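Local coordinates for protein pectate lyase/Amb allergen (PDB 4HWV) that probably cleaves de-esterified pectin by beta-elimination, as a secreted, calcium-binding polysaccharide lyase of family 1 with a right-handed parallel beta-helix fold, at residues 244-249 with 298-303; 252-257 with 274-279. All coordinates share one frame; numbering follows the deposited sequence.

Contact 1: residues 244-249 with 298-303; sequences FSDGDR and HDHDKA
Asp246 and His300 meet through a His-carboxylate hydrogen bond between neighbouring coils of a right-handed parallel beta-helix. The ring nitrogen ND1 of His300 donates to Asp246 OD1 over 2.6 Å, almost straight at 173°. The carboxylate oxygen lies in the ring plane, whereas the nitrogen meets it on the syn side, 26° out of the carboxylate plane. CG of His300 lies anti to its backbone N (chi1 -180°), which carries the ring to the aspartate, and the turn about CB-CG brings ND1 to OD1. At the far side of the ring, NE2 donates to Lys302 O, 2.8 Å away, from above that carbonyl plane. Both ring nitrogens are thus engaged, which fixes the rotation of the imidazole. The other aspartate oxygen, Asp246 OD2, accepts from a water that in turn takes the backbone N-H of Asp301, giving this carboxylate a second link to the same corner.

Two backbone hydrogen bonds run beside these: His298 N to Phe244 O, 2.9 Å, and the more bent Asp246 N to Asp299 O, 3.1 Å.

Apolar contact is made by Ser245, whose CB lies over one face of the His298 ring, 3.6 Å from its centroid, as a CH-pi contact. Its hydroxyl oxygen closes an ST turn by accepting from Gly247 N. The His298 ring is held in turn by ND1, which donates to the anti lone pair of Asp299 OD2 at 2.6 Å.

Phe244 directs its ring away from this polar corner, joining the aromatic ladder of Phe202 and Phe297 on adjacent coils. Strand 243-245 pairs in parallel with strands 201-203 and 296-300, while His300 and Asp301 also pack against strand 334-336 of the next coil.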
loop_
_atom_site.group_PDB
_atom_site.type_symbol
_atom_site.label_atom_id
_atom_site.label_comp_id
_atom_site.label_asym_id
_atom_site.label_seq_id
_atom_site.Cartn_x
_atom_site.Cartn_y
_atom_site.Cartn_z
ATOM N N PHE A 244 8.112 -7.662 7.921
ATOM C CA PHE A 244 8.307 -6.214 8.063
ATOM C C PHE A 244 8.235 -5.588 6.686
ATOM O O PHE A 244 8.831 -6.111 5.747
ATOM C CB PHE A 244 9.709 -5.897 8.578
ATOM C CG PHE A 244 10.018 -6.442 9.946
ATOM C CD1 PHE A 244 10.459 -7.746 10.119
ATOM C CD2 PHE A 244 9.958 -5.608 11.056
ATOM C CE1 PHE A 244 10.781 -8.218 11.386
ATOM C CE2 PHE A 244 10.288 -6.074 12.311
ATOM C CZ PHE A 244 10.686 -7.379 12.479
ATOM N N SER A 245 7.559 -4.443 6.564
ATOM C CA SER A 245 7.488 -3.732 5.283
ATOM C C SER A 245 7.026 -2.299 5.493
ATOM O O SER A 245 6.633 -1.927 6.600
ATOM C CB SER A 245 6.492 -4.403 4.335
ATOM O OG SER A 245 5.177 -4.157 4.762
ATOM N N ASP A 246 7.021 -1.515 4.415
ATOM C CA ASP A 246 6.433 -0.177 4.453
ATOM C C ASP A 246 4.917 -0.194 4.241
ATOM O O ASP A 246 4.317 0.848 3.956
ATOM C CB ASP A 246 7.096 0.744 3.427
ATOM C CG ASP A 246 8.499 1.156 3.845
ATOM O OD1 ASP A 246 8.871 0.908 5.025
ATOM O OD2 ASP A 246 9.216 1.744 2.995
ATOM N N GLY A 247 4.289 -1.365 4.401
ATOM C CA GLY A 247 2.858 -1.456 4.205
ATOM C C GLY A 247 2.454 -0.936 2.839
ATOM O O GLY A 247 3.141 -1.184 1.847
ATOM N N ASP A 248 1.356 -0.177 2.789
ATOM C CA ASP A 248 0.859 0.322 1.510
ATOM C C ASP A 248 1.183 1.800 1.290
ATOM O O ASP A 248 0.536 2.444 0.473
ATOM C CB ASP A 248 -0.650 0.050 1.359
ATOM C CG ASP A 248 -1.483 0.934 2.253
ATOM O OD1 ASP A 248 -0.929 1.477 3.242
ATOM O OD2 ASP A 248 -2.698 1.100 1.973
ATOM N N ARG A 249 2.165 2.335 2.016
ATOM C CA ARG A 249 2.683 3.667 1.726
ATOM C C ARG A 249 4.141 3.558 1.307
ATOM O O ARG A 249 5.066 3.842 2.084
ATOM C CB ARG A 249 2.515 4.606 2.921
ATOM C CG ARG A 249 1.070 5.081 3.078
ATOM C CD ARG A 249 0.905 6.166 4.149
ATOM N NE ARG A 249 1.140 5.609 5.473
ATOM C CZ ARG A 249 0.904 6.269 6.604
ATOM N NH1 ARG A 249 0.462 7.533 6.587
ATOM N NH2 ARG A 249 1.082 5.641 7.754
ATOM N N HIS A 298 10.366 -6.784 3.432
ATOM C CA HIS A 298 10.094 -6.416 2.042
ATOM C C HIS A 298 9.654 -4.985 1.880
ATOM O O HIS A 298 9.035 -4.415 2.774
ATOM C CB HIS A 298 9.104 -7.394 1.365
ATOM C CG HIS A 298 7.697 -7.365 1.907
ATOM N ND1 HIS A 298 6.709 -6.556 1.377
ATOM C CD2 HIS A 298 7.096 -8.096 2.883
ATOM C CE1 HIS A 298 5.571 -6.779 2.012
ATOM N NE2 HIS A 298 5.781 -7.704 2.936
ATOM N N ASP A 299 9.993 -4.400 0.734
ATOM C CA ASP A 299 9.433 -3.111 0.318
ATOM C C ASP A 299 9.797 -1.982 1.282
ATOM O O ASP A 299 8.971 -1.450 2.030
ATOM C CB ASP A 299 7.925 -3.225 0.095
ATOM C CG ASP A 299 7.604 -4.122 -1.081
ATOM O OD1 ASP A 299 7.924 -3.733 -2.219
ATOM O OD2 ASP A 299 7.107 -5.230 -0.875
ATOM N N HIS A 300 11.063 -1.594 1.210
ATOM C CA HIS A 300 11.591 -0.582 2.102
ATOM C C HIS A 300 12.938 -0.133 1.564
ATOM O O HIS A 300 13.621 -0.907 0.865
ATOM C CB HIS A 300 11.734 -1.176 3.507
ATOM C CG HIS A 300 12.267 -0.218 4.516
ATOM N ND1 HIS A 300 11.448 0.614 5.257
ATOM C CD2 HIS A 300 13.534 0.030 4.921
ATOM C CE1 HIS A 300 12.195 1.347 6.061
ATOM N NE2 HIS A 300 13.460 1.004 5.888
ATOM N N ASP A 301 13.325 1.106 1.875
ATOM C CA ASP A 301 14.576 1.654 1.371
ATOM C C ASP A 301 15.773 1.218 2.242
ATOM O O ASP A 301 16.504 0.279 1.877
ATOM C CB ASP A 301 14.460 3.186 1.251
ATOM C CG ASP A 301 15.644 3.809 0.582
ATOM O OD1 ASP A 301 16.702 3.164 0.457
ATOM O OD2 ASP A 301 15.514 4.980 0.170
ATOM N N LYS A 302 15.967 1.874 3.390
ATOM C CA LYS A 302 17.157 1.661 4.215
ATOM C C LYS A 302 16.846 0.650 5.308
ATOM O O LYS A 302 16.269 0.990 6.347
ATOM C CB LYS A 302 17.613 2.987 4.816
ATOM C CG LYS A 302 17.968 3.989 3.728
ATOM C CD LYS A 302 18.211 5.385 4.259
ATOM C CE LYS A 302 18.424 6.369 3.114
ATOM N NZ LYS A 302 18.567 7.783 3.577
ATOM N N ALA A 303 17.228 -0.605 5.091
ATOM C CA ALA A 303 16.698 -1.684 5.933
ATOM C C ALA A 303 17.287 -1.781 7.355
ATOM O O ALA A 303 16.536 -1.731 8.342
ATOM C CB ALA A 303 16.844 -3.000 5.209
HETATM O O HOH W 1 11.635 3.108 3.107
#

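Contact 2: residues 252-257 with 274-279; sequences HAFPSV and VQHHDG. With CA (calcium ion), chain C.
Val274, Phe254 and His276 join two loops that project from the parallel beta-helix, the second of them leading into the calcium site. Such long excursions between coils are how family 1 lyases elaborate an otherwise regular solenoid.

Val274 is the buried member of the three. Its backbone N makes a weak hydrogen bond of 3.1 Å, bent to 133°, with Phe254 O. The CG2 methyl, anti to the carbonyl carbon and beside the backbone N, approaches Pro255 O and meets Val257 CG2 at 3.9 Å; the two valine side chains cross at about a right angle. Trp222 of strand 221-223 touches both valines, and helix 118-129 packs on Val257 through Trp122 and Leu126.

The ring of Phe254 has neighbours on both faces. Over one face lies CB of the preceding Ala253, and against the opposite face comes the edge of His276. This is a T-shaped pair, with ring centroids 4.7 Å apart and planes at 68°. The histidine approaches off-centre, its CD2 above the CG rim of the phenylalanine, where the side chain leaves the ring.

His276 is held from elsewhere as well: ND1 hydrogen-bonds to Asp207 O, and its ring stacks on Phe206. That leaves the CD2-NE2 side to meet Phe254.

Two residues on, Asp278 shares the calcium ion with Asp227 and Asp282, and three waters add to the coordination. Asp278 OD2 binds the calcium at 2.4 Å.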
loop_
_atom_site.group_PDB
_atom_site.type_symbol
_atom_site.label_atom_id
_atom_site.label_comp_id
_atom_site.label_asym_id
_atom_site.label_seq_id
_atom_site.Cartn_x
_atom_site.Cartn_y
_atom_site.Cartn_z
ATOM N N HIS A 252 7.774 5.589 -3.154
ATOM C CA HIS A 252 7.451 6.044 -4.505
ATOM C C HIS A 252 6.279 7.030 -4.524
ATOM O O HIS A 252 6.187 7.871 -5.432
ATOM C CB HIS A 252 7.159 4.803 -5.370
ATOM C CG HIS A 252 7.140 5.054 -6.843
ATOM N ND1 HIS A 252 5.980 5.347 -7.532
ATOM C CD2 HIS A 252 8.129 5.019 -7.769
ATOM C CE1 HIS A 252 6.258 5.495 -8.815
ATOM N NE2 HIS A 252 7.552 5.289 -8.987
ATOM N N ALA A 253 5.388 6.950 -3.534
ATOM C CA ALA A 253 4.220 7.843 -3.478
ATOM C C ALA A 253 4.560 9.263 -3.036
ATOM O O ALA A 253 3.723 10.161 -3.148
ATOM C CB ALA A 253 3.164 7.278 -2.536
ATOM N N PHE A 254 5.767 9.457 -2.515
ATOM C CA PHE A 254 6.145 10.722 -1.898
ATOM C C PHE A 254 7.464 11.244 -2.472
ATOM O O PHE A 254 8.478 11.279 -1.797
ATOM C CB PHE A 254 6.242 10.557 -0.375
ATOM C CG PHE A 254 5.040 9.892 0.226
ATOM C CD1 PHE A 254 3.861 10.599 0.442
ATOM C CD2 PHE A 254 5.084 8.542 0.574
ATOM C CE1 PHE A 254 2.748 9.961 0.980
ATOM C CE2 PHE A 254 3.978 7.913 1.108
ATOM C CZ PHE A 254 2.813 8.624 1.319
ATOM N N PRO A 255 7.435 11.689 -3.733
ATOM C CA PRO A 255 8.631 12.185 -4.424
ATOM C C PRO A 255 9.030 13.578 -3.940
ATOM O O PRO A 255 8.405 14.125 -3.026
ATOM C CB PRO A 255 8.182 12.240 -5.887
ATOM C CG PRO A 255 6.719 12.569 -5.783
ATOM C CD PRO A 255 6.237 11.744 -4.599
ATOM N N SER A 256 10.066 14.143 -4.551
ATOM C CA SER A 256 10.521 15.474 -4.190
ATOM C C SER A 256 9.407 16.485 -4.332
ATOM O O SER A 256 8.604 16.414 -5.268
ATOM C CB SER A 256 11.666 15.907 -5.109
ATOM O OG SER A 256 12.117 17.195 -4.712
ATOM N N VAL A 257 9.401 17.447 -3.426
ATOM C CA VAL A 257 8.498 18.585 -3.514
ATOM C C VAL A 257 9.245 19.860 -3.942
ATOM O O VAL A 257 8.663 20.945 -4.015
ATOM C CB VAL A 257 7.738 18.805 -2.196
ATOM C CG1 VAL A 257 6.763 17.659 -1.958
ATOM C CG2 VAL A 257 8.716 18.986 -1.010
ATOM N N VAL A 274 10.583 12.988 -0.360
ATOM C CA VAL A 274 10.212 13.224 1.016
ATOM C C VAL A 274 10.092 11.864 1.694
ATOM O O VAL A 274 9.066 11.189 1.627
ATOM C CB VAL A 274 8.906 14.018 1.120
ATOM C CG1 VAL A 274 8.568 14.301 2.571
ATOM C CG2 VAL A 274 8.996 15.358 0.358
ATOM N N GLN A 275 11.177 11.484 2.353
ATOM C CA GLN A 275 11.318 10.176 2.983
ATOM C C GLN A 275 10.611 10.159 4.332
ATOM O O GLN A 275 11.026 10.857 5.257
ATOM C CB GLN A 275 12.812 9.876 3.152
ATOM C CG GLN A 275 13.139 8.558 3.840
ATOM C CD GLN A 275 12.463 7.375 3.171
ATOM O OE1 GLN A 275 11.359 6.966 3.558
ATOM N NE2 GLN A 275 13.119 6.814 2.151
ATOM N N HIS A 276 9.536 9.378 4.411
ATOM C CA HIS A 276 8.743 9.257 5.621
ATOM C C HIS A 276 9.121 8.048 6.483
ATOM O O HIS A 276 8.541 7.847 7.559
ATOM C CB HIS A 276 7.261 9.151 5.253
ATOM C CG HIS A 276 6.689 10.411 4.672
ATOM N ND1 HIS A 276 6.211 11.449 5.446
ATOM C CD2 HIS A 276 6.480 10.778 3.384
ATOM C CE1 HIS A 276 5.760 12.412 4.658
ATOM N NE2 HIS A 276 5.915 12.029 3.403
ATOM N N HIS A 277 10.073 7.240 6.017
ATOM C CA HIS A 277 10.491 6.056 6.753
ATOM C C HIS A 277 11.935 6.176 7.199
ATOM O O HIS A 277 12.680 7.032 6.699
ATOM C CB HIS A 277 10.337 4.809 5.895
ATOM C CG HIS A 277 8.927 4.555 5.489
ATOM N ND1 HIS A 277 8.495 4.664 4.182
ATOM C CD2 HIS A 277 7.836 4.231 6.224
ATOM C CE1 HIS A 277 7.203 4.383 4.131
ATOM N NE2 HIS A 277 6.778 4.129 5.355
ATOM N N ASP A 278 12.330 5.316 8.121
ATOM C CA ASP A 278 13.720 5.251 8.527
ATOM C C ASP A 278 14.130 3.787 8.361
ATOM O O ASP A 278 14.100 3.275 7.243
ATOM C CB ASP A 278 13.966 5.805 9.941
ATOM C CG ASP A 278 15.436 6.109 10.184
ATOM O OD1 ASP A 278 16.097 6.574 9.238
ATOM O OD2 ASP A 278 15.922 5.889 11.311
ATOM N N GLY A 279 14.493 3.098 9.432
ATOM C CA GLY A 279 14.904 1.709 9.291
ATOM C C GLY A 279 13.774 0.707 9.429
ATOM O O GLY A 279 12.667 1.033 9.892
HETATM CA CA CA C . 16.507 4.186 12.939
HETATM O O HOH W 2 18.520 5.916 13.030
HETATM O O HOH W 3 18.167 4.064 15.038
HETATM O O HOH W 4 15.375 6.042 14.450
#

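Contacts 1 and 2 adjoin each other near the calcium site, with centres about 11 Å apart, and residues 252-257 and 274-279 of contact 2 fall in the chain between the two segments of contact 1. His300 joins them most directly: its NE2 lies 2.7 Å from Asp278 O, a weak hydrogen bond, and its side chain is about 8 Å from the calcium ion. His277 packs on Asp246 (ND1 3.2 Å from OD2), while its ND1 is hydrogen-bonded to Asp251. The backbone of a calcium ligand is therefore packed against the end of a beta-helix strand. Both contacts also reach the second subunit, where Asp248 pairs with His252 of the other chain.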